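Local coordinates for anthrone oxidase-like protein (Streptomyces ambofaciens, PDB 5F9P), which probably acts as an oxygenase that cleaves a carbon-carbon bond, opening ring B during atypical angucycline biosynthesis, at residues 1-4 / 5-9. Sequence-based numbering, arbitrary orientation.
Sequences PIIS and AEDKH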
loop_
_atom_site.group_PDB
_atom_site.type_symbol
_atom_site.label_atom_id
_atom_site.label_comp_id
_atom_site.label_asym_id
_atom_site.label_seq_id
_atom_site.Cartn_x
_atom_site.Cartn_y
_atom_site.Cartn_z
ATOM N N PRO A 1 -5.438 9.854 -6.723
ATOM C CA PRO A 1 -5.462 10.458 -5.388
ATOM C C PRO A 1 -4.068 10.929 -4.963
ATOM O O PRO A 1 -3.071 10.454 -5.502
ATOM C CB PRO A 1 -5.956 9.306 -4.511
ATOM C CG PRO A 1 -6.913 8.578 -5.415
ATOM C CD PRO A 1 -6.322 8.674 -6.806
ATOM N N ILE A 2 -4.009 11.867 -4.021
ATOM C CA ILE A 2 -2.753 12.513 -3.654
ATOM C C ILE A 2 -2.338 12.095 -2.253
ATOM O O ILE A 2 -3.164 12.068 -1.346
ATOM C CB ILE A 2 -2.875 14.048 -3.705
ATOM C CG1 ILE A 2 -3.102 14.522 -5.140
ATOM C CG2 ILE A 2 -1.624 14.711 -3.115
ATOM C CD1 ILE A 2 -1.894 14.336 -6.035
ATOM N N ILE A 3 -1.064 11.749 -2.083
ATOM C CA ILE A 3 -0.556 11.350 -0.772
ATOM C C ILE A 3 0.489 12.345 -0.287
ATOM O O ILE A 3 1.371 12.729 -1.041
ATOM C CB ILE A 3 0.110 9.960 -0.817
ATOM C CG1 ILE A 3 -0.845 8.924 -1.411
ATOM C CG2 ILE A 3 0.568 9.544 0.589
ATOM C CD1 ILE A 3 -0.151 7.629 -1.790
ATOM N N SER A 4 0.391 12.764 0.967
ATOM C CA SER A 4 1.390 13.687 1.510
ATOM C C SER A 4 1.630 13.483 3.003
ATOM O O SER A 4 0.730 13.079 3.741
ATOM C CB SER A 4 0.970 15.133 1.258
ATOM O OG SER A 4 0.145 15.589 2.312
ATOM N N ALA A 5 2.840 13.790 3.454
ATOM C CA ALA A 5 3.172 13.644 4.870
ATOM C C ALA A 5 2.304 14.514 5.789
ATOM O O ALA A 5 2.167 14.221 6.978
ATOM C CB ALA A 5 4.648 13.934 5.100
ATOM N N GLU A 6 1.715 15.577 5.243
ATOM C CA GLU A 6 0.842 16.446 6.035
ATOM C C GLU A 6 -0.591 15.924 6.138
ATOM O O GLU A 6 -1.428 16.519 6.820
ATOM C CB GLU A 6 0.841 17.874 5.488
ATOM C CG GLU A 6 2.210 18.521 5.458
ATOM C CD GLU A 6 2.997 18.148 4.218
ATOM O OE1 GLU A 6 2.374 17.762 3.201
ATOM O OE2 GLU A 6 4.242 18.243 4.260
ATOM N N ASP A 7 -0.870 14.813 5.462
ATOM C CA ASP A 7 -2.181 14.175 5.557
ATOM C C ASP A 7 -2.592 14.025 7.012
ATOM O O ASP A 7 -1.831 13.495 7.819
ATOM C CB ASP A 7 -2.168 12.786 4.888
ATOM C CG ASP A 7 -2.199 12.862 3.361
ATOM O OD1 ASP A 7 -2.367 13.984 2.828
ATOM O OD2 ASP A 7 -2.073 11.793 2.701
ATOM N N LYS A 8 -3.794 14.482 7.349
ATOM C CA LYS A 8 -4.298 14.348 8.710
ATOM C C LYS A 8 -5.333 13.232 8.807
ATOM O O LYS A 8 -5.779 12.877 9.896
ATOM C CB LYS A 8 -4.891 15.668 9.205
ATOM C CG LYS A 8 -3.847 16.727 9.554
ATOM C CD LYS A 8 -4.405 17.803 10.500
ATOM C CE LYS A 8 -5.541 18.600 9.864
ATOM N NZ LYS A 8 -6.087 19.675 10.756
ATOM N N HIS A 9 -5.708 12.678 7.658
ATOM C CA HIS A 9 -6.667 11.591 7.611
ATOM C C HIS A 9 -5.976 10.230 7.804
ATOM O O HIS A 9 -4.752 10.144 7.924
ATOM C CB HIS A 9 -7.411 11.630 6.280
ATOM C CG HIS A 9 -6.500 11.610 5.095
ATOM N ND1 HIS A 9 -6.103 12.757 4.445
ATOM C CD2 HIS A 9 -5.879 10.583 4.465
ATOM C CE1 HIS A 9 -5.291 12.436 3.451
ATOM N NE2 HIS A 9 -5.143 11.122 3.439
HETATM O O HOH W 1 -3.322 14.066 0.513
#
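S4 and D7 share three hydrogen bonds at the two ends of a type I beta turn that leads the chain from the short strand 2-3 toward strand 10-17, the first strand of a dimeric alpha/beta-barrel fold closed here within a single chain. The backbone bond of the turn runs from D7 N to S4 O at 2.9 Å. The D7 carboxylate then reaches back over the turn and uses both oxygens on the same serine: S4 N donates to OD2 at 3.2 Å in an almost straight line (177°), and S4 OG gives its proton to OD1 at 3.0 Å. Both donors sit well above the carboxylate plane, so the group lies broadside to S4. With chi1 at 88°, S4 OG stands between its own N and carbonyl carbon, turned toward D7 OD1. OG also accepts a weak, bent bond from E6 N at 3.3 Å, while E6, bent at chi2, brings OE1 to a close approach, 3.2 Å from OG; that carboxylate has a long, weak ion pair with K112. Farther out, the methyl CG2 of I3 lies 4.1 Å from D7 OD2, the two side chains crossing at a slant, and both also touch V100 of strand 92-105. Strand 2-3 pairs with strand 113-114, and I2 O takes a hydrogen bond from Q62 of strand 56-63, so the N-terminal segment lies against the barrel wall. At the edge of the H9 ring, a water donates to I2 O at 2.7 Å and, at a short 2.5 Å, to D7 OD1, linking strand to turn.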